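Local coordinates for protein magnesium-protoporphyrin O-methyltransferase (Synechocystis sp., PDB 4QDK) that catalyses transfer of a methyl group from S-adenosyl-L-methionine to Mg-protoporphyrin IX, giving its 13-monomethyl ester in chlorophyll biosynthesis, at residues T130-D135 / R159-F164; F164-L169 / Y221-E226; Y15-G20 / S93-G98. All blocks are in the same frame, centred on the assembly; numbering follows the deposited sequence.

Contact 1: residues T130-D135 / R159-F164. With SAH (S-adenosyl-L-homocysteine), chain C.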
loop_
_atom_site.group_PDB
_atom_site.type_symbol
_atom_site.label_atom_id
_atom_site.label_comp_id
_atom_site.label_asym_id
_atom_site.label_seq_id
_atom_site.Cartn_x
_atom_site.Cartn_y
_atom_site.Cartn_z
ATOM N N THR A 130 11.473 -1.979 13.272
ATOM C CA THR A 130 10.436 -1.024 13.628
ATOM C C THR A 130 9.306 -1.705 14.391
ATOM O O THR A 130 8.773 -2.729 13.953
ATOM C CB THR A 130 9.863 -0.340 12.367
ATOM O OG1 THR A 130 10.888 0.446 11.745
ATOM C CG2 THR A 130 8.684 0.556 12.725
ATOM N N VAL A 131 8.963 -1.140 15.542
ATOM C CA VAL A 131 7.838 -1.615 16.334
ATOM C C VAL A 131 6.756 -0.543 16.345
ATOM O O VAL A 131 7.041 0.637 16.561
ATOM C CB VAL A 131 8.265 -1.939 17.782
ATOM C CG1 VAL A 131 7.067 -2.381 18.609
ATOM C CG2 VAL A 131 9.338 -3.014 17.786
ATOM N N ILE A 132 5.516 -0.949 16.093
ATOM C CA ILE A 132 4.422 0.004 15.971
ATOM C C ILE A 132 3.253 -0.351 16.885
ATOM O O ILE A 132 2.829 -1.503 16.952
ATOM C CB ILE A 132 3.922 0.094 14.511
ATOM C CG1 ILE A 132 5.093 0.368 13.563
ATOM C CG2 ILE A 132 2.866 1.177 14.383
ATOM C CD1 ILE A 132 4.703 0.416 12.098
ATOM N N CYS A 133 2.740 0.652 17.587
ATOM C CA CYS A 133 1.599 0.469 18.471
ATOM C C CYS A 133 0.619 1.627 18.304
ATOM O O CYS A 133 0.817 2.703 18.871
ATOM C CB CYS A 133 2.069 0.380 19.923
ATOM S SG CYS A 133 0.776 -0.079 21.092
ATOM N N LEU A 134 -0.435 1.402 17.522
ATOM C CA LEU A 134 -1.403 2.453 17.213
ATOM C C LEU A 134 -2.735 2.279 17.941
ATOM O O LEU A 134 -3.331 1.198 17.923
ATOM C CB LEU A 134 -1.661 2.524 15.704
ATOM C CG LEU A 134 -0.476 2.809 14.777
ATOM C CD1 LEU A 134 -0.942 2.915 13.325
ATOM C CD2 LEU A 134 0.266 4.070 15.204
ATOM N N ASP A 135 -3.191 3.359 18.571
ATOM C CA ASP A 135 -4.514 3.423 19.198
ATOM C C ASP A 135 -4.778 2.303 20.208
ATOM O O ASP A 135 -5.903 1.807 20.323
ATOM C CB ASP A 135 -5.616 3.457 18.132
ATOM C CG ASP A 135 -5.541 4.695 17.251
ATOM O OD1 ASP A 135 -4.792 5.633 17.597
ATOM O OD2 ASP A 135 -6.243 4.738 16.217
ATOM N N ARG A 159 13.420 1.730 15.603
ATOM C CA ARG A 159 12.285 2.648 15.585
ATOM C C ARG A 159 11.040 2.152 16.322
ATOM O O ARG A 159 10.651 0.988 16.207
ATOM C CB ARG A 159 11.942 3.011 14.137
ATOM C CG ARG A 159 10.708 3.883 13.978
ATOM C CD ARG A 159 10.577 4.390 12.555
ATOM N NE ARG A 159 10.626 3.309 11.574
ATOM C CZ ARG A 159 10.593 3.498 10.259
ATOM N NH1 ARG A 159 10.512 4.729 9.772
ATOM N NH2 ARG A 159 10.643 2.460 9.432
ATOM N N LEU A 160 10.425 3.055 17.079
ATOM C CA LEU A 160 9.164 2.782 17.753
ATOM C C LEU A 160 8.158 3.874 17.395
ATOM O O LEU A 160 8.421 5.058 17.597
ATOM C CB LEU A 160 9.373 2.718 19.269
ATOM C CG LEU A 160 8.148 2.522 20.163
ATOM C CD1 LEU A 160 7.416 1.236 19.809
ATOM C CD2 LEU A 160 8.569 2.520 21.630
ATOM N N ILE A 161 7.019 3.471 16.843
ATOM C CA ILE A 161 5.954 4.408 16.500
ATOM C C ILE A 161 4.744 4.171 17.391
ATOM O O ILE A 161 4.291 3.037 17.545
ATOM C CB ILE A 161 5.535 4.280 15.021
ATOM C CG1 ILE A 161 6.696 4.682 14.110
ATOM C CG2 ILE A 161 4.314 5.147 14.730
ATOM C CD1 ILE A 161 6.439 4.420 12.639
ATOM N N LEU A 162 4.235 5.245 17.984
ATOM C CA LEU A 162 3.115 5.160 18.913
ATOM C C LEU A 162 2.049 6.177 18.550
ATOM O O LEU A 162 2.357 7.253 18.042
ATOM C CB LEU A 162 3.585 5.452 20.341
ATOM C CG LEU A 162 4.696 4.615 20.972
ATOM C CD1 LEU A 162 5.015 5.143 22.363
ATOM C CD2 LEU A 162 4.281 3.158 21.035
ATOM N N SER A 163 0.793 5.843 18.820
ATOM C CA SER A 163 -0.272 6.833 18.746
ATOM C C SER A 163 -1.105 6.819 20.023
ATOM O O SER A 163 -1.327 5.767 20.626
ATOM C CB SER A 163 -1.148 6.639 17.502
ATOM O OG SER A 163 -2.032 5.541 17.648
ATOM N N PHE A 164 -1.549 7.999 20.436
ATOM C CA PHE A 164 -2.303 8.147 21.674
ATOM C C PHE A 164 -3.188 9.375 21.590
ATOM O O PHE A 164 -2.996 10.233 20.726
ATOM C CB PHE A 164 -1.361 8.264 22.877
ATOM C CG PHE A 164 -0.426 9.443 22.808
ATOM C CD1 PHE A 164 0.756 9.366 22.088
ATOM C CD2 PHE A 164 -0.727 10.625 23.468
ATOM C CE1 PHE A 164 1.621 10.446 22.021
ATOM C CE2 PHE A 164 0.132 11.711 23.404
ATOM C CZ PHE A 164 1.308 11.621 22.678
HETATM N N SAH C . -3.685 -0.987 16.219
HETATM C CA SAH C . -4.886 -1.385 15.491
HETATM C CB SAH C . -6.020 -1.748 16.443
HETATM C CG SAH C . -6.388 -0.674 17.461
HETATM S SD SAH C . -7.871 -1.113 18.409
HETATM C C SAH C . -5.335 -0.268 14.563
HETATM O O SAH C . -6.016 -0.511 13.567
HETATM O OXT SAH C . -5.023 0.901 14.793
HETATM C "C5'" SAH C . -6.869 -1.508 19.862
HETATM C "C4'" SAH C . -6.445 -2.972 19.888
HETATM O "O4'" SAH C . -5.465 -3.167 20.889
HETATM C "C3'" SAH C . -7.590 -3.926 20.208
HETATM O "O3'" SAH C . -7.705 -4.856 19.155
HETATM C "C2'" SAH C . -7.157 -4.644 21.473
HETATM O "O2'" SAH C . -7.501 -6.009 21.459
HETATM C "C1'" SAH C . -5.651 -4.446 21.452
HETATM N N9 SAH C . -5.022 -4.525 22.781
HETATM C C8 SAH C . -5.465 -3.964 23.949
HETATM N N7 SAH C . -4.586 -4.278 24.930
HETATM C C5 SAH C . -3.592 -5.028 24.399
HETATM C C6 SAH C . -2.455 -5.609 24.948
HETATM N N6 SAH C . -2.186 -5.468 26.244
HETATM N N1 SAH C . -1.610 -6.340 24.142
HETATM C C2 SAH C . -1.889 -6.486 22.797
HETATM N N3 SAH C . -3.020 -5.908 22.260
HETATM C C4 SAH C . -3.857 -5.191 23.050
HETATM O O HOH W 1 -1.130 3.136 21.091
#

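Contact 2: residues F164-L169 / Y221-E226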
loop_
_atom_site.group_PDB
_atom_site.type_symbol
_atom_site.label_atom_id
_atom_site.label_comp_id
_atom_site.label_asym_id
_atom_site.label_seq_id
_atom_site.Cartn_x
_atom_site.Cartn_y
_atom_site.Cartn_z
ATOM N N PHE A 164 -1.549 7.999 20.436
ATOM C CA PHE A 164 -2.303 8.147 21.674
ATOM C C PHE A 164 -3.188 9.375 21.590
ATOM O O PHE A 164 -2.996 10.233 20.726
ATOM C CB PHE A 164 -1.361 8.264 22.877
ATOM C CG PHE A 164 -0.426 9.443 22.808
ATOM C CD1 PHE A 164 0.756 9.366 22.088
ATOM C CD2 PHE A 164 -0.727 10.625 23.468
ATOM C CE1 PHE A 164 1.621 10.446 22.021
ATOM C CE2 PHE A 164 0.132 11.711 23.404
ATOM C CZ PHE A 164 1.308 11.621 22.678
ATOM N N ALA A 165 -4.156 9.461 22.493
ATOM C CA ALA A 165 -5.039 10.614 22.545
ATOM C C ALA A 165 -4.578 11.586 23.623
ATOM O O ALA A 165 -4.533 11.238 24.799
ATOM C CB ALA A 165 -6.471 10.174 22.806
ATOM N N PRO A 166 -4.212 12.809 23.220
ATOM C CA PRO A 166 -3.882 13.846 24.202
ATOM C C PRO A 166 -5.147 14.270 24.937
ATOM O O PRO A 166 -5.090 14.701 26.090
ATOM C CB PRO A 166 -3.363 15.001 23.336
ATOM C CG PRO A 166 -3.012 14.383 22.019
ATOM C CD PRO A 166 -3.989 13.262 21.839
ATOM N N LYS A 167 -6.283 14.144 24.258
ATOM C CA LYS A 167 -7.578 14.503 24.822
ATOM C C LYS A 167 -8.655 13.523 24.365
ATOM O O LYS A 167 -8.643 13.061 23.224
ATOM C CB LYS A 167 -7.961 15.927 24.407
ATOM C CG LYS A 167 -7.056 17.009 24.972
ATOM C CD LYS A 167 -6.991 18.220 24.058
ATOM C CE LYS A 167 -8.352 18.873 23.896
ATOM N NZ LYS A 167 -8.263 20.118 23.080
ATOM N N THR A 168 -9.580 13.203 25.265
ATOM C CA THR A 168 -10.727 12.364 24.931
ATOM C C THR A 168 -12.009 13.042 25.395
ATOM O O THR A 168 -12.539 12.722 26.458
ATOM C CB THR A 168 -10.628 10.967 25.573
ATOM O OG1 THR A 168 -10.408 11.100 26.983
ATOM C CG2 THR A 168 -9.486 10.174 24.959
ATOM N N LEU A 169 -12.495 13.980 24.584
ATOM C CA LEU A 169 -13.648 14.810 24.931
ATOM C C LEU A 169 -14.865 14.006 25.376
ATOM O O LEU A 169 -15.301 14.122 26.521
ATOM C CB LEU A 169 -14.023 15.717 23.756
ATOM C CG LEU A 169 -15.276 16.581 23.927
ATOM C CD1 LEU A 169 -15.127 17.534 25.105
ATOM C CD2 LEU A 169 -15.575 17.346 22.648
ATOM N N TYR A 221 -9.392 11.566 17.737
ATOM C CA TYR A 221 -8.216 12.398 17.964
ATOM C C TYR A 221 -7.021 11.522 18.307
ATOM O O TYR A 221 -7.031 10.820 19.316
ATOM C CB TYR A 221 -8.472 13.393 19.100
ATOM C CG TYR A 221 -9.744 14.193 18.940
ATOM C CD1 TYR A 221 -9.767 15.354 18.177
ATOM C CD2 TYR A 221 -10.925 13.785 19.551
ATOM C CE1 TYR A 221 -10.929 16.086 18.026
ATOM C CE2 TYR A 221 -12.091 14.510 19.406
ATOM C CZ TYR A 221 -12.087 15.660 18.646
ATOM O OH TYR A 221 -13.246 16.386 18.499
ATOM N N SER A 222 -5.990 11.562 17.468
ATOM C CA SER A 222 -4.823 10.718 17.676
ATOM C C SER A 222 -3.516 11.444 17.370
ATOM O O SER A 222 -3.310 11.947 16.263
ATOM C CB SER A 222 -4.932 9.440 16.836
ATOM O OG SER A 222 -3.915 8.511 17.181
ATOM N N ARG A 223 -2.640 11.499 18.367
ATOM C CA ARG A 223 -1.310 12.071 18.204
ATOM C C ARG A 223 -0.345 10.945 17.868
ATOM O O ARG A 223 -0.341 9.912 18.532
ATOM C CB ARG A 223 -0.885 12.780 19.490
ATOM C CG ARG A 223 0.525 13.352 19.472
ATOM C CD ARG A 223 0.645 14.526 18.520
ATOM N NE ARG A 223 1.830 15.322 18.822
ATOM C CZ ARG A 223 2.600 15.897 17.906
ATOM N NH1 ARG A 223 2.316 15.766 16.617
ATOM N NH2 ARG A 223 3.656 16.607 18.283
ATOM N N ILE A 224 0.461 11.138 16.830
ATOM C CA ILE A 224 1.367 10.094 16.366
ATOM C C ILE A 224 2.818 10.519 16.559
ATOM O O ILE A 224 3.211 11.599 16.124
ATOM C CB ILE A 224 1.141 9.790 14.874
ATOM C CG1 ILE A 224 -0.356 9.740 14.559
ATOM C CG2 ILE A 224 1.834 8.493 14.485
ATOM C CD1 ILE A 224 -0.669 9.658 13.081
ATOM N N LEU A 225 3.612 9.675 17.211
ATOM C CA LEU A 225 5.031 9.969 17.393
ATOM C C LEU A 225 5.922 8.890 16.788
ATOM O O LEU A 225 5.730 7.700 17.038
ATOM C CB LEU A 225 5.376 10.122 18.877
ATOM C CG LEU A 225 4.619 11.153 19.715
ATOM C CD1 LEU A 225 5.161 11.148 21.139
ATOM C CD2 LEU A 225 4.713 12.541 19.099
ATOM N N GLU A 226 6.900 9.315 15.994
ATOM C CA GLU A 226 7.937 8.409 15.516
ATOM C C GLU A 226 9.171 8.590 16.387
ATOM O O GLU A 226 9.720 9.689 16.482
ATOM C CB GLU A 226 8.285 8.688 14.055
ATOM C CG GLU A 226 9.378 7.782 13.508
ATOM C CD GLU A 226 9.840 8.187 12.126
ATOM O OE1 GLU A 226 9.980 9.402 11.874
ATOM O OE2 GLU A 226 10.059 7.288 11.288
#

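Contact 3: residues Y15-G20 / S93-G98. With SAH (S-adenosyl-L-homocysteine), chain C.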
loop_
_atom_site.group_PDB
_atom_site.type_symbol
_atom_site.label_atom_id
_atom_site.label_comp_id
_atom_site.label_asym_id
_atom_site.label_seq_id
_atom_site.Cartn_x
_atom_site.Cartn_y
_atom_site.Cartn_z
ATOM N N TYR A 15 -13.520 -7.091 26.398
ATOM C CA TYR A 15 -14.272 -6.146 25.581
ATOM C C TYR A 15 -14.061 -6.417 24.094
ATOM O O TYR A 15 -15.021 -6.549 23.336
ATOM C CB TYR A 15 -13.880 -4.705 25.917
ATOM C CG TYR A 15 -14.511 -3.692 24.995
ATOM C CD1 TYR A 15 -15.867 -3.405 25.077
ATOM C CD2 TYR A 15 -13.756 -3.029 24.036
ATOM C CE1 TYR A 15 -16.453 -2.486 24.232
ATOM C CE2 TYR A 15 -14.331 -2.106 23.188
ATOM C CZ TYR A 15 -15.680 -1.838 23.291
ATOM O OH TYR A 15 -16.261 -0.929 22.443
ATOM N N PHE A 16 -12.803 -6.515 23.681
ATOM C CA PHE A 16 -12.484 -6.747 22.275
ATOM C C PHE A 16 -12.744 -8.186 21.823
ATOM O O PHE A 16 -12.582 -8.508 20.647
ATOM C CB PHE A 16 -11.043 -6.326 21.965
ATOM C CG PHE A 16 -10.859 -4.836 21.843
ATOM C CD1 PHE A 16 -10.346 -4.095 22.892
ATOM C CD2 PHE A 16 -11.208 -4.179 20.676
ATOM C CE1 PHE A 16 -10.181 -2.727 22.778
ATOM C CE2 PHE A 16 -11.045 -2.813 20.554
ATOM C CZ PHE A 16 -10.533 -2.086 21.607
ATOM N N ASN A 17 -13.145 -9.044 22.757
ATOM C CA ASN A 17 -13.571 -10.402 22.425
ATOM C C ASN A 17 -15.091 -10.537 22.412
ATOM O O ASN A 17 -15.624 -11.619 22.163
ATOM C CB ASN A 17 -12.964 -11.425 23.392
ATOM C CG ASN A 17 -11.562 -11.848 22.992
ATOM O OD1 ASN A 17 -11.177 -11.744 21.828
ATOM N ND2 ASN A 17 -10.793 -12.340 23.959
ATOM N N SER A 18 -15.785 -9.437 22.684
ATOM C CA SER A 18 -17.245 -9.453 22.720
ATOM C C SER A 18 -17.847 -8.247 22.007
ATOM O O SER A 18 -17.740 -8.122 20.788
ATOM C CB SER A 18 -17.757 -9.541 24.162
ATOM O OG SER A 18 -17.327 -8.434 24.937
ATOM N N THR A 19 -18.477 -7.362 22.773
ATOM C CA THR A 19 -19.160 -6.203 22.205
ATOM C C THR A 19 -18.207 -5.292 21.438
ATOM O O THR A 19 -18.593 -4.666 20.450
ATOM C CB THR A 19 -19.884 -5.384 23.290
ATOM O OG1 THR A 19 -18.927 -4.862 24.219
ATOM C CG2 THR A 19 -20.886 -6.251 24.032
ATOM N N GLY A 20 -16.962 -5.221 21.897
ATOM C CA GLY A 20 -15.959 -4.405 21.240
ATOM C C GLY A 20 -15.535 -4.957 19.897
ATOM O O GLY A 20 -15.243 -4.199 18.972
ATOM N N SER A 93 -6.488 -9.955 21.754
ATOM C CA SER A 93 -7.811 -10.495 21.458
ATOM C C SER A 93 -7.786 -11.523 20.334
ATOM O O SER A 93 -7.432 -11.203 19.202
ATOM C CB SER A 93 -8.770 -9.360 21.085
ATOM O OG SER A 93 -9.919 -9.858 20.416
ATOM N N GLU A 94 -8.184 -12.752 20.649
ATOM C CA GLU A 94 -8.227 -13.822 19.658
ATOM C C GLU A 94 -9.248 -13.541 18.561
ATOM O O GLU A 94 -9.074 -13.973 17.422
ATOM C CB GLU A 94 -8.516 -15.171 20.327
ATOM C CG GLU A 94 -9.792 -15.199 21.151
ATOM C CD GLU A 94 -9.966 -16.499 21.914
ATOM O OE1 GLU A 94 -9.068 -17.365 21.830
ATOM O OE2 GLU A 94 -10.999 -16.655 22.598
ATOM N N LYS A 95 -10.309 -12.815 18.904
ATOM C CA LYS A 95 -11.326 -12.442 17.925
ATOM C C LYS A 95 -10.750 -11.489 16.885
ATOM O O LYS A 95 -10.981 -11.646 15.686
ATOM C CB LYS A 95 -12.535 -11.800 18.608
ATOM C CG LYS A 95 -13.729 -12.729 18.791
ATOM C CD LYS A 95 -13.480 -13.767 19.868
ATOM C CE LYS A 95 -14.669 -14.708 20.002
ATOM N NZ LYS A 95 -15.945 -13.966 20.205
ATOM N N MET A 96 -10.001 -10.497 17.356
ATOM C CA MET A 96 -9.356 -9.538 16.472
ATOM C C MET A 96 -8.321 -10.221 15.583
ATOM O O MET A 96 -8.246 -9.950 14.384
ATOM C CB MET A 96 -8.707 -8.411 17.284
ATOM C CG MET A 96 -9.710 -7.486 17.957
ATOM S SD MET A 96 -10.741 -6.638 16.747
ATOM C CE MET A 96 -11.891 -5.773 17.797
ATOM N N VAL A 97 -7.533 -11.109 16.181
ATOM C CA VAL A 97 -6.508 -11.850 15.452
ATOM C C VAL A 97 -7.120 -12.704 14.341
ATOM O O VAL A 97 -6.624 -12.722 13.215
ATOM C CB VAL A 97 -5.681 -12.745 16.403
ATOM C CG1 VAL A 97 -4.827 -13.727 15.615
ATOM C CG2 VAL A 97 -4.819 -11.887 17.319
ATOM N N GLY A 98 -8.203 -13.403 14.667
ATOM C CA GLY A 98 -8.882 -14.250 13.703
ATOM C C GLY A 98 -9.419 -13.460 12.525
ATOM O O GLY A 98 -9.355 -13.909 11.381
HETATM N N SAH C . -3.685 -0.987 16.219
HETATM C CA SAH C . -4.886 -1.385 15.491
HETATM C CB SAH C . -6.020 -1.748 16.443
HETATM C CG SAH C . -6.388 -0.674 17.461
HETATM S SD SAH C . -7.871 -1.113 18.409
HETATM C C SAH C . -5.335 -0.268 14.563
HETATM O O SAH C . -6.016 -0.511 13.567
HETATM O OXT SAH C . -5.023 0.901 14.793
HETATM C "C5'" SAH C . -6.869 -1.508 19.862
HETATM C "C4'" SAH C . -6.445 -2.972 19.888
HETATM O "O4'" SAH C . -5.465 -3.167 20.889
HETATM C "C3'" SAH C . -7.590 -3.926 20.208
HETATM O "O3'" SAH C . -7.705 -4.856 19.155
HETATM C "C2'" SAH C . -7.157 -4.644 21.473
HETATM O "O2'" SAH C . -7.501 -6.009 21.459
HETATM C "C1'" SAH C . -5.651 -4.446 21.452
HETATM N N9 SAH C . -5.022 -4.525 22.781
HETATM C C8 SAH C . -5.465 -3.964 23.949
HETATM N N7 SAH C . -4.586 -4.278 24.930
HETATM C C5 SAH C . -3.592 -5.028 24.399
HETATM C C6 SAH C . -2.455 -5.609 24.948
HETATM N N6 SAH C . -2.186 -5.468 26.244
HETATM N N1 SAH C . -1.610 -6.340 24.142
HETATM C C2 SAH C . -1.889 -6.486 22.797
HETATM N N3 SAH C . -3.020 -5.908 22.260
HETATM C C4 SAH C . -3.857 -5.191 23.050
HETATM O O HOH W 2 -8.090 -13.317 23.601
#

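Contact 1: residues T130-D135 / R159-F164
Val-131 and Ile-161 zip strands 130-133 and 159-164 together as parallel neighbours. The backbone ladder runs from Val-131 N to Arg-159 O (2.8 Å), through Ile-161 N to Val-131 O and Cys-133 N to Ile-161 O, and finishes with Ser-163 N to Cys-133 O, the longest at 3.1 Å. A water then bridges Cys-133 O and Ser-163 O, donating to both.

Side-chain polar bonds close the two ends. Arg-159, its chain bent at chi3 (53°), turns its guanidinium side-on to Thr-130, so that NE (2.9 Å) and NH2 (3.1 Å) both donate to the one OG1, which lies in the guanidinium plane; NH1 turns to Asp-58 and Glu-226 in salt bridges. At the other end Ser-163 OG accepts from Asp-135 N at 2.6 Å, while the Asp-135 carboxylate is held by Tyr-220 and Ser-222.

Apolar contacts follow the alternation of the strands. Ile-132 and Ile-161 lie alongside each other, CG2 of the first 4.1 Å from CB of the second, on the face packed by helix 35-58; on the other face Leu-162 CD2 presses on Cys-133 CB (3.7 Å).

Just past its strand, Leu-134 O accepts from the amino nitrogen of S-adenosyl-L-homocysteine (2.8 Å). With helix 142-153 these strands form a beta-alpha-beta unit of the class I methyltransferase Rossmann-like fold, where the cofactor sits at the C-terminal ends of the parallel strands.

Contact 2: residues F164-L169 / Y221-E226
Phe-164 and Arg-223 form an antiparallel hydrogen-bonded pair where strand 159-164 meets strand 221-229, the one strand that runs against the others; a single antiparallel strand inserted between the fifth and sixth strands, order 3-2-1-4-5-7-6, is the hallmark of the class I methyltransferase fold. Two backbone bonds tie the pair: Arg-223 N gives to Phe-164 O at 2.7 Å, and Phe-164 N returns one to Arg-223 O at 3.0 Å.

Around this ladder the Phe-164 ring does most of the packing. With chi1 at 60°, CG sits between the backbone N and the carbonyl carbon, and the ring runs alongside the Arg-223 side chain. Arg-223 CB lies over one face in a CH-pi contact, 4.2 Å from the ring centroid, and CG of the same arginine reaches the rim at CZ. Leu-225 comes to the ring edge, its CD1 3.7 Å from Phe-164 CE1. Cutting Phe-164 back to an alanine would probably leave the Arg-223 methylenes and Leu-225 without the ring they pack against, opening a gap beneath helix 195-204.

Farther out, that helix touches the ring through Ile-198 and supplies Glu-195, which forms a salt bridge with Arg-223 NE. Arg-223 NH1 is bonded to Gly-213 O of the next strand, so the guanidinium is fixed while its aliphatic stem serves the aromatic. Beyond Phe-164 the chain leaves the ladder: Ala-165 CB stands 3.6 Å from Tyr-221 O, and Pro-166 crosses the arginine stem at about a right angle, bringing its CG to 3.7 Å from Arg-223 CB.

Contact 3: residues Y15-G20 / S93-G98
Chi1 of -84° at Asn-17 sets CG anti to the carbonyl carbon and swings the amide oxygen to the start of helix 94-108, while Ser-93, its OG anti to the backbone N (162°), meets it there. Asn-17 OD1 accepts from Lys-95 N at 3.2 Å in a nearly straight bond (165°), the donor tilted out of the carbonyl plane. Ser-93 OG lies 2.7 Å from Asn-17 OD1 and 3.0 Å from Phe-16 O, with one proton for the two acceptors. The same hydroxyl also accepts from Met-96 N and so serves as N-cap of the helix.

The other amide branch of Asn-17 is held through water: ND2 and Glu-94 N both donate to a single water molecule. The Lys-95 chain curls back until NZ donates to Asn-17 O at 3.1 Å. The turn between helices 8-16 and 19-27 is thus held through backbone and side chain alike.

Alongside these polar bonds, the Met-96 methyl CE comes to the edge of the Phe-16 ring, 3.4 Å from CD2. One ring face lies on the cofactor ribose, with C3' of S-adenosyl-L-homocysteine over its centre, and the opposite face is met by Tyr-15. Met-96 CG and Ser-93 CB border the ribose hydroxyls O3' and O2', at 3.5 Å and 3.6 Å. Helix 94-108 follows strand 86-91, whose Asp-91 hydrogen-bonds the cofactor; together with the N-terminal aromatic, this forms the ribose side of a class I S-adenosylmethionine pocket.

Overall arrangement
From the N terminus, the first loop closed is that of contact 3, which brings the turn between the two leading helices to the start of helix 94-108, beside the cofactor ribose. Contact 1 opens afterwards and spans helix 142-153 to join two parallel strands in the middle of the sheet. Contact 2 follows in series, starting at Phe-164, which both share, and bringing back strand 221-229 as the antiparallel neighbour. Nothing nests or crosses. Contacts 1 and 2 adjoin through strand 159-164, with a probable backbone hydrogen bond from Leu-225 N to Leu-162 O. Contact 3 stands about 20 Å from contact 1 between centres; S-adenosyl-L-homocysteine touches both.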